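Local structure of drought responsive inactive kinase 1 (Zea mays, 6EAS) at residues E66-S71 with F122-N127; R147-M152 with T181-A186; I217-G222 with S281-D286. The protein is probably a membrane-spanning pseudokinase linked to the drought response, whose kinase-like domain, the part described here, binds a small-molecule ligand in its cleft. All coordinates share one frame; numbering follows the deposited sequence.

Contact 1 (E66-S71 with F122-N127); sequences EIAVAS and FEYAPN. With J3A (6-(4-methylpiperazin-1-yl)-N-(5-methyl-1H-pyrazol-3-yl)-2-[(E)-2-phenylethenyl]pyrimidin-4-amine), chain B.
Ala68 and Phe122 form a hydrogen-bonded antiparallel pair in the five-stranded sheet of the kinase N-lobe, where strand 116-123 runs out into the hinge. Two backbone bonds define it: Ala68 N gives to Phe122 O at 2.9 Å and 173°, and Phe122 N returns one to Ala68 O at 2.8 Å. Both side chains point to the same sheet face. Phe122, just before the hinge, fits the gatekeeper position, and Ala70 appears to stand where active kinases carry the VAIK lysine. Ala70 CB lies at the edge of the Phe122 ring, 4.0 Å from Phe122 CE2. Past Phe122 the direct pairing gives way to a water joining Glu66 O to Tyr124 N. Tyr124 CB packs 3.6 Å from Glu66 C. With CG anti to the backbone N (chi1 176°), the Tyr124 ring extends between the Glu66 side chain and the ligand J3A, and Lys58 forms a salt bridge with Glu66 and a cation-pi contact with that ring. The hinge grips J3A by three bonds: N7 to Glu123 O at 3.1 Å, Ala125 N to N6 at 2.8 Å, and N5 to Ala125 O at 2.9 Å. Ala68 CB sits 3.2 Å from J3A N7, in the pocket wall. Strand 54-60 flanks 66-72 on its other edge, strand 106-113 flanks 116-123, and Phe122 packs on Leu106 and Leu191.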
loop_
_atom_site.group_PDB
_atom_site.type_symbol
_atom_site.label_atom_id
_atom_site.label_comp_id
_atom_site.label_asym_id
_atom_site.label_seq_id
_atom_site.Cartn_x
_atom_site.Cartn_y
_atom_site.Cartn_z
ATOM N N GLU A 66 16.182 -8.296 -4.295
ATOM C CA GLU A 66 15.334 -8.937 -3.327
ATOM C C GLU A 66 13.885 -8.879 -3.822
ATOM O O GLU A 66 13.487 -7.913 -4.493
ATOM C CB GLU A 66 15.509 -8.270 -1.972
ATOM C CG GLU A 66 16.897 -8.481 -1.411
ATOM C CD GLU A 66 17.054 -7.940 -0.012
ATOM O OE1 GLU A 66 16.963 -8.743 0.937
ATOM O OE2 GLU A 66 17.257 -6.718 0.121
ATOM N N ILE A 67 13.137 -9.938 -3.500
ATOM C CA ILE A 67 11.782 -10.155 -3.999
ATOM C C ILE A 67 10.910 -10.702 -2.868
ATOM O O ILE A 67 11.396 -11.346 -1.938
ATOM C CB ILE A 67 11.752 -11.092 -5.226
ATOM C CG1 ILE A 67 12.272 -12.500 -4.910
ATOM C CG2 ILE A 67 12.464 -10.469 -6.412
ATOM C CD1 ILE A 67 12.026 -13.510 -6.011
ATOM N N ALA A 68 9.610 -10.412 -2.992
ATOM C CA ALA A 68 8.526 -10.994 -2.215
ATOM C C ALA A 68 7.620 -11.771 -3.176
ATOM O O ALA A 68 7.018 -11.184 -4.082
ATOM C CB ALA A 68 7.774 -9.885 -1.507
ATOM N N VAL A 69 7.568 -13.092 -3.010
ATOM C CA VAL A 69 6.843 -13.945 -3.914
ATOM C C VAL A 69 5.471 -14.257 -3.308
ATOM O O VAL A 69 5.381 -14.841 -2.235
ATOM C CB VAL A 69 7.644 -15.220 -4.214
ATOM C CG1 VAL A 69 6.836 -16.209 -5.029
ATOM C CG2 VAL A 69 8.965 -14.885 -4.903
ATOM N N ALA A 70 4.407 -13.872 -4.020
ATOM C CA ALA A 70 3.035 -14.156 -3.597
ATOM C C ALA A 70 2.513 -15.379 -4.356
ATOM O O ALA A 70 2.353 -15.332 -5.567
ATOM C CB ALA A 70 2.169 -12.942 -3.824
ATOM N N SER A 71 2.233 -16.455 -3.612
ATOM C CA SER A 71 1.792 -17.738 -4.154
ATOM C C SER A 71 0.341 -18.018 -3.734
ATOM O O SER A 71 0.013 -17.901 -2.561
ATOM C CB SER A 71 2.685 -18.852 -3.694
ATOM O OG SER A 71 2.417 -20.038 -4.431
ATOM N N PHE A 122 6.889 -9.626 -6.421
ATOM C CA PHE A 122 6.833 -8.211 -6.104
ATOM C C PHE A 122 8.179 -7.729 -5.563
ATOM O O PHE A 122 9.013 -8.514 -5.165
ATOM C CB PHE A 122 5.738 -7.954 -5.077
ATOM C CG PHE A 122 4.334 -8.128 -5.596
ATOM C CD1 PHE A 122 3.734 -7.144 -6.366
ATOM C CD2 PHE A 122 3.601 -9.266 -5.286
ATOM C CE1 PHE A 122 2.431 -7.297 -6.825
ATOM C CE2 PHE A 122 2.305 -9.424 -5.755
ATOM C CZ PHE A 122 1.728 -8.442 -6.527
ATOM N N GLU A 123 8.354 -6.413 -5.613
ATOM C CA GLU A 123 9.454 -5.711 -4.985
ATOM C C GLU A 123 9.479 -6.083 -3.506
ATOM O O GLU A 123 8.437 -6.379 -2.917
ATOM C CB GLU A 123 9.240 -4.212 -5.153
ATOM C CG GLU A 123 9.427 -3.735 -6.575
ATOM C CD GLU A 123 9.225 -2.244 -6.724
ATOM O OE1 GLU A 123 8.270 -1.722 -6.138
ATOM O OE2 GLU A 123 10.014 -1.615 -7.420
ATOM N N TYR A 124 10.673 -6.125 -2.923
ATOM C CA TYR A 124 10.787 -6.410 -1.511
ATOM C C TYR A 124 11.018 -5.095 -0.774
ATOM O O TYR A 124 11.943 -4.348 -1.116
ATOM C CB TYR A 124 11.925 -7.379 -1.191
ATOM C CG TYR A 124 12.081 -7.597 0.290
ATOM C CD1 TYR A 124 11.119 -8.294 1.002
ATOM C CD2 TYR A 124 13.141 -7.043 0.992
ATOM C CE1 TYR A 124 11.212 -8.460 2.370
ATOM C CE2 TYR A 124 13.272 -7.231 2.359
ATOM C CZ TYR A 124 12.302 -7.940 3.047
ATOM O OH TYR A 124 12.386 -8.104 4.393
ATOM N N ALA A 125 10.163 -4.823 0.218
ATOM C CA ALA A 125 10.289 -3.632 1.075
ATOM C C ALA A 125 10.914 -4.045 2.398
ATOM O O ALA A 125 10.282 -4.683 3.229
ATOM C CB ALA A 125 8.933 -2.987 1.282
ATOM N N PRO A 126 12.184 -3.694 2.667
ATOM C CA PRO A 126 12.840 -4.195 3.871
ATOM C C PRO A 126 12.272 -3.659 5.204
ATOM O O PRO A 126 12.375 -4.352 6.203
ATOM C CB PRO A 126 14.316 -3.834 3.635
ATOM C CG PRO A 126 14.264 -2.650 2.720
ATOM C CD PRO A 126 13.056 -2.872 1.829
ATOM N N ASN A 127 11.617 -2.497 5.220
ATOM C CA ASN A 127 11.141 -1.940 6.511
ATOM C C ASN A 127 9.670 -2.298 6.794
ATOM O O ASN A 127 9.042 -1.700 7.677
ATOM C CB ASN A 127 11.453 -0.447 6.599
ATOM C CG ASN A 127 12.907 -0.226 6.966
ATOM O OD1 ASN A 127 13.358 -0.703 8.003
ATOM N ND2 ASN A 127 13.640 0.497 6.146
HETATM C C4 J3A B . 2.017 -9.586 4.961
HETATM C C14 J3A B . 11.848 -7.479 8.334
HETATM C C5 J3A B . 0.801 -10.156 5.304
HETATM C C6 J3A B . 0.700 -10.959 6.419
HETATM C C11 J3A B . 8.954 -6.891 5.337
HETATM C C7 J3A B . 4.444 -9.209 5.368
HETATM C C8 J3A B . 5.354 -8.757 6.215
HETATM C C9 J3A B . 6.623 -8.088 5.869
HETATM C C10 J3A B . 8.649 -7.321 6.640
HETATM C C12 J3A B . 8.016 -7.127 4.332
HETATM C C13 J3A B . 10.845 -6.613 7.597
HETATM N N1 J3A B . 7.473 -7.918 6.887
HETATM N N2 J3A B . 6.846 -7.700 4.605
HETATM C C3 J3A B . 3.158 -9.817 5.727
HETATM N N3 J3A B . 9.486 -7.132 7.708
HETATM C C1 J3A B . 1.812 -11.195 7.196
HETATM C C2 J3A B . 3.029 -10.625 6.860
HETATM N N4 J3A B . 11.188 -8.556 9.070
HETATM C C15 J3A B . 10.142 -7.991 9.918
HETATM C C16 J3A B . 9.053 -7.345 9.086
HETATM C C17 J3A B . 12.149 -9.324 9.865
HETATM N N5 J3A B . 8.283 -6.727 3.028
HETATM C C18 J3A B . 7.589 -7.002 1.861
HETATM N N6 J3A B . 8.082 -6.647 0.677
HETATM N N7 J3A B . 7.139 -7.041 -0.219
HETATM C C19 J3A B . 6.091 -7.618 0.366
HETATM C C20 J3A B . 6.328 -7.595 1.718
HETATM C C21 J3A B . 4.939 -8.131 -0.426
HETATM O O HOH W 1 13.058 -5.282 -4.637
#

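Contact 2 (R147-M152 with T181-A186); sequences RLRISM and TDDFAA
The tight hairpin turn between strands 178-180 and 186-188 of the C-lobe is held to helix 144-163 by Arg149, which reaches Asp183. Its CG is turned opposite the backbone N (chi1 176°), and a bend at chi2 brings the guanidinium to the turn. NH1 donates to Asp183 O at 2.6 Å and 152°, with the carbonyl oxygen close to the guanidinium plane. NH2 forms a salt bridge to Asp183 OD2 at 2.8 Å; as a hydrogen bond it is weak, bent to 129° at the hydrogen, and the two planes are turned steeply against each other. Ala185 CB lies over one guanidinium face, 3.6 Å from Arg149 NH2. A leucine in place of Arg149 would probably leave the Asp183 carboxylate without its charged mate and the turn less firmly held. The other carboxylate oxygen, Asp183 OD1, accepts from Thr181 OG1 at 2.7 Å, and that hydroxyl oxygen accepts a hydrogen bond from Ala185 N, which braces the turn from within. Deeper in, Ile150 CG1 approaches Phe184 O at 3.4 Å, Ala186 CB packs 4.2 Å from Ile150 CG2, and a water links Arg149 O to Ala186 N. Bonds from Phe184 N to Thr181 O and from Thr181 N to Ala185 O, with the left-handed helical phi/psi of Phe184 (positive phi), fit a type I turn followed by a G1 beta bulge, the classic 3:5 hairpin.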
loop_
_atom_site.group_PDB
_atom_site.type_symbol
_atom_site.label_atom_id
_atom_site.label_comp_id
_atom_site.label_asym_id
_atom_site.label_seq_id
_atom_site.Cartn_x
_atom_site.Cartn_y
_atom_site.Cartn_z
ATOM N N ARG A 147 7.072 11.183 8.246
ATOM C CA ARG A 147 5.619 11.005 8.180
ATOM C C ARG A 147 5.050 11.786 6.994
ATOM O O ARG A 147 4.150 11.290 6.302
ATOM C CB ARG A 147 4.974 11.452 9.496
ATOM C CG ARG A 147 5.162 10.434 10.609
ATOM C CD ARG A 147 4.502 10.759 11.925
ATOM N NE ARG A 147 5.080 9.959 12.998
ATOM C CZ ARG A 147 4.402 9.476 14.031
ATOM N NH1 ARG A 147 3.073 9.425 14.001
ATOM N NH2 ARG A 147 5.065 8.992 15.069
ATOM N N LEU A 148 5.551 13.012 6.772
ATOM C CA LEU A 148 5.107 13.839 5.615
ATOM C C LEU A 148 5.511 13.154 4.302
ATOM O O LEU A 148 4.771 13.168 3.337
ATOM C CB LEU A 148 5.735 15.239 5.674
ATOM C CG LEU A 148 5.397 16.097 6.886
ATOM C CD1 LEU A 148 5.738 17.561 6.621
ATOM C CD2 LEU A 148 3.946 15.945 7.290
ATOM N N ARG A 149 6.722 12.612 4.278
ATOM C CA ARG A 149 7.252 11.965 3.098
ATOM C C ARG A 149 6.406 10.733 2.764
ATOM O O ARG A 149 6.022 10.531 1.614
ATOM C CB ARG A 149 8.725 11.617 3.319
ATOM C CG ARG A 149 9.350 10.842 2.170
ATOM C CD ARG A 149 10.829 11.133 2.000
ATOM N NE ARG A 149 11.400 10.288 0.955
ATOM C CZ ARG A 149 11.970 9.107 1.176
ATOM N NH1 ARG A 149 11.960 8.590 2.393
ATOM N NH2 ARG A 149 12.546 8.449 0.182
ATOM N N ILE A 150 6.082 9.929 3.785
ATOM C CA ILE A 150 5.214 8.749 3.619
ATOM C C ILE A 150 3.834 9.180 3.106
ATOM O O ILE A 150 3.337 8.618 2.159
ATOM C CB ILE A 150 5.141 7.943 4.937
ATOM C CG1 ILE A 150 6.476 7.262 5.224
ATOM C CG2 ILE A 150 4.007 6.932 4.904
ATOM C CD1 ILE A 150 6.664 6.851 6.668
ATOM N N SER A 151 3.237 10.190 3.737
ATOM C CA SER A 151 1.927 10.717 3.360
ATOM C C SER A 151 1.914 11.181 1.895
ATOM O O SER A 151 0.937 10.999 1.165
ATOM C CB SER A 151 1.550 11.865 4.277
ATOM O OG SER A 151 1.595 11.477 5.647
ATOM N N MET A 152 2.987 11.862 1.486
ATOM C CA MET A 152 3.085 12.433 0.143
ATOM C C MET A 152 3.184 11.303 -0.886
ATOM O O MET A 152 2.444 11.255 -1.879
ATOM C CB MET A 152 4.305 13.367 0.064
ATOM C CG MET A 152 4.421 14.124 -1.257
ATOM S SD MET A 152 3.093 15.351 -1.518
ATOM C CE MET A 152 1.840 14.401 -2.370
ATOM N N THR A 181 10.294 1.287 2.148
ATOM C CA THR A 181 11.587 0.974 1.521
ATOM C C THR A 181 12.728 1.196 2.523
ATOM O O THR A 181 12.496 1.592 3.691
ATOM C CB THR A 181 11.799 1.846 0.280
ATOM O OG1 THR A 181 11.918 3.193 0.745
ATOM C CG2 THR A 181 10.670 1.748 -0.721
ATOM N N ASP A 182 13.957 0.951 2.045
ATOM C CA ASP A 182 15.197 1.166 2.786
ATOM C C ASP A 182 15.214 2.577 3.377
ATOM O O ASP A 182 15.555 2.751 4.541
ATOM C CB ASP A 182 16.440 0.910 1.922
ATOM C CG ASP A 182 16.529 1.704 0.619
ATOM O OD1 ASP A 182 15.513 2.351 0.213
ATOM O OD2 ASP A 182 17.612 1.655 -0.012
ATOM N N ASP A 183 14.812 3.576 2.584
ATOM C CA ASP A 183 14.885 4.968 3.022
ATOM C C ASP A 183 13.495 5.455 3.469
ATOM O O ASP A 183 13.241 6.646 3.529
ATOM C CB ASP A 183 15.518 5.836 1.932
ATOM C CG ASP A 183 14.699 5.966 0.661
ATOM O OD1 ASP A 183 13.847 5.083 0.401
ATOM O OD2 ASP A 183 14.918 6.955 -0.060
ATOM N N PHE A 184 12.600 4.522 3.804
ATOM C CA PHE A 184 11.283 4.837 4.397
ATOM C C PHE A 184 10.393 5.667 3.454
ATOM O O PHE A 184 9.528 6.446 3.934
ATOM C CB PHE A 184 11.448 5.535 5.752
ATOM C CG PHE A 184 11.911 4.619 6.852
ATOM C CD1 PHE A 184 13.259 4.353 7.037
ATOM C CD2 PHE A 184 10.995 4.009 7.693
ATOM C CE1 PHE A 184 13.677 3.490 8.038
ATOM C CE2 PHE A 184 11.415 3.150 8.693
ATOM C CZ PHE A 184 12.754 2.898 8.867
ATOM N N ALA A 185 10.550 5.473 2.133
ATOM C CA ALA A 185 9.512 5.875 1.152
ATOM C C ALA A 185 8.338 4.891 1.259
ATOM O O ALA A 185 8.545 3.724 1.593
ATOM C CB ALA A 185 10.077 5.896 -0.258
ATOM N N ALA A 186 7.118 5.364 0.976
ATOM C CA ALA A 186 5.914 4.516 0.951
ATOM C C ALA A 186 5.845 3.719 -0.357
ATOM O O ALA A 186 6.155 4.261 -1.439
ATOM C CB ALA A 186 4.680 5.367 1.097
HETATM O O HOH W 2 7.179 8.126 0.189
#

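Contact 3 (I217-G222 with S281-D286); sequences IVRKYG and SCIDRD
Cys282, at the C-terminal end of helix 269-282, lays its CB over the backbone of helix 214-230, 3.3 Å from Val218 O and 3.5 Å from Gly222 CA. Its SG is set anti to the carbonyl carbon (chi1 -73°) and runs on between two side chains, 3.9 Å from Val218 CG1 and near the plane of the Tyr221 ring at its edge. Gly222 permits the close approach: a CB built on it would fall 2.6 Å from both Cys282 CB and Ile283 CG2. Ile283, where the chain leaves helical geometry, sets CG2 3.6 Å from Arg219 O, while its CB rests 4.2 Å from the Arg219 CG. Only the aliphatic start of Arg219 takes part, for its guanidinium leads away. Cys282 O receives a CA-H...O contact from Arg219 CA at 3.1 Å, with 139° at the hydrogen. Met293 packs on Val218, and Val296 of helix 293-304 also packs on the Cys282 side chain. No conventional hydrogen bond crosses between the segments, which implies that steric fit, with a CA-H...O contact and side-chain carbons set against backbone carbonyls, joins helix 214-230 to the end of helix 269-282 and the residue that follows it.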
loop_
_atom_site.group_PDB
_atom_site.type_symbol
_atom_site.label_atom_id
_atom_site.label_comp_id
_atom_site.label_asym_id
_atom_site.label_seq_id
_atom_site.Cartn_x
_atom_site.Cartn_y
_atom_site.Cartn_z
ATOM N N ILE A 217 -11.602 5.539 -1.905
ATOM C CA ILE A 217 -10.143 5.555 -1.761
ATOM C C ILE A 217 -9.697 6.897 -1.167
ATOM O O ILE A 217 -8.761 6.938 -0.361
ATOM C CB ILE A 217 -9.440 5.256 -3.106
ATOM C CG1 ILE A 217 -9.816 3.882 -3.658
ATOM C CG2 ILE A 217 -7.929 5.392 -2.978
ATOM C CD1 ILE A 217 -9.366 2.732 -2.796
ATOM N N VAL A 218 -10.356 7.985 -1.576
ATOM C CA VAL A 218 -10.056 9.304 -1.074
ATOM C C VAL A 218 -10.339 9.326 0.434
ATOM O O VAL A 218 -9.523 9.826 1.195
ATOM C CB VAL A 218 -10.823 10.398 -1.846
ATOM C CG1 VAL A 218 -10.816 11.737 -1.127
ATOM C CG2 VAL A 218 -10.250 10.556 -3.245
ATOM N N ARG A 219 -11.468 8.743 0.865
ATOM C CA ARG A 219 -11.788 8.687 2.295
ATOM C C ARG A 219 -10.741 7.858 3.058
ATOM O O ARG A 219 -10.313 8.289 4.137
ATOM C CB ARG A 219 -13.189 8.132 2.554
ATOM C CG ARG A 219 -13.552 8.026 4.032
ATOM C CD ARG A 219 -14.884 7.327 4.239
ATOM N NE ARG A 219 -14.732 5.914 3.911
ATOM C CZ ARG A 219 -14.138 5.018 4.702
ATOM N NH1 ARG A 219 -13.873 5.321 5.961
ATOM N NH2 ARG A 219 -13.798 3.831 4.224
ATOM N N LYS A 220 -10.381 6.678 2.525
ATOM C CA LYS A 220 -9.402 5.807 3.132
ATOM C C LYS A 220 -8.063 6.541 3.259
ATOM O O LYS A 220 -7.373 6.359 4.254
ATOM C CB LYS A 220 -9.190 4.519 2.333
ATOM C CG LYS A 220 -10.329 3.512 2.364
ATOM C CD LYS A 220 -10.161 2.429 1.320
ATOM C CE LYS A 220 -11.426 1.645 1.040
ATOM N NZ LYS A 220 -11.624 0.573 2.041
ATOM N N TYR A 221 -7.704 7.341 2.242
ATOM C CA TYR A 221 -6.474 8.139 2.280
ATOM C C TYR A 221 -6.534 9.126 3.452
ATOM O O TYR A 221 -5.594 9.233 4.233
ATOM C CB TYR A 221 -6.207 8.891 0.973
ATOM C CG TYR A 221 -4.984 9.751 1.107
ATOM C CD1 TYR A 221 -3.737 9.154 1.118
ATOM C CD2 TYR A 221 -5.062 11.119 1.336
ATOM C CE1 TYR A 221 -2.595 9.902 1.290
ATOM C CE2 TYR A 221 -3.918 11.877 1.552
ATOM C CZ TYR A 221 -2.679 11.256 1.520
ATOM O OH TYR A 221 -1.505 11.925 1.703
ATOM N N GLY A 222 -7.679 9.784 3.603
ATOM C CA GLY A 222 -7.958 10.635 4.737
ATOM C C GLY A 222 -7.736 9.916 6.056
ATOM O O GLY A 222 -7.046 10.417 6.934
ATOM N N SER A 281 -11.533 17.080 4.540
ATOM C CA SER A 281 -12.064 17.054 3.168
ATOM C C SER A 281 -12.239 15.614 2.691
ATOM O O SER A 281 -13.253 15.281 2.052
ATOM C CB SER A 281 -11.172 17.775 2.191
ATOM O OG SER A 281 -11.063 19.140 2.531
ATOM N N CYS A 282 -11.212 14.793 2.945
ATOM C CA CYS A 282 -11.175 13.435 2.393
ATOM C C CYS A 282 -12.279 12.550 2.994
ATOM O O CYS A 282 -12.790 11.667 2.314
ATOM C CB CYS A 282 -9.818 12.790 2.628
ATOM S SG CYS A 282 -8.535 13.493 1.561
ATOM N N ILE A 283 -12.636 12.776 4.262
ATOM C CA ILE A 283 -13.497 11.822 4.981
ATOM C C ILE A 283 -14.928 12.370 5.095
ATOM O O ILE A 283 -15.744 11.782 5.795
ATOM C CB ILE A 283 -12.899 11.433 6.353
ATOM C CG1 ILE A 283 -13.025 12.547 7.393
ATOM C CG2 ILE A 283 -11.457 10.965 6.193
ATOM C CD1 ILE A 283 -12.563 12.143 8.781
ATOM N N ASP A 284 -15.243 13.455 4.381
ATOM C CA ASP A 284 -16.603 13.974 4.358
ATOM C C ASP A 284 -17.568 12.796 4.167
ATOM O O ASP A 284 -17.311 11.889 3.360
ATOM C CB ASP A 284 -16.798 15.002 3.246
ATOM C CG ASP A 284 -18.057 15.824 3.448
ATOM O OD1 ASP A 284 -19.165 15.315 3.132
ATOM O OD2 ASP A 284 -17.921 16.936 3.962
ATOM N N ARG A 285 -18.677 12.819 4.912
ATOM C CA ARG A 285 -19.685 11.747 4.887
ATOM C C ARG A 285 -20.272 11.595 3.473
ATOM O O ARG A 285 -20.659 10.492 3.074
ATOM C CB ARG A 285 -20.774 12.027 5.931
ATOM N N ASP A 286 -20.324 12.692 2.708
ATOM C CA ASP A 286 -20.878 12.662 1.353
ATOM C C ASP A 286 -19.750 12.424 0.353
ATOM O O ASP A 286 -18.901 13.283 0.167
ATOM C CB ASP A 286 -21.622 13.960 1.035
ATOM C CG ASP A 286 -22.236 14.004 -0.358
ATOM O OD1 ASP A 286 -22.090 13.018 -1.113
ATOM O OD2 ASP A 286 -22.851 15.032 -0.683
#

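Overall arrangement
From the N terminus, contact 1 comes first, pairing two N-lobe strands across an intervening helix and strands and leading the chain into the hinge. Contact 2 then closes a 28-residue stretch within the C-lobe, and contact 3 a mostly helical 58-residue one. The three follow in series, with no nesting or crossing. Contacts 1 and 2 have centres about 17 Å apart and meet where Asn127 ND2 probably bonds to Thr181 O, tying the hinge to the hairpin turn. Contact 2 touches contact 3 through a probable hydrogen bond between Ser151 O and Tyr221 OH, 2.7 Å apart. Contacts 1 and 3 lie on opposite sides of the chain's centre, nearest atoms about 16 Å apart, so contact 2 bridges them.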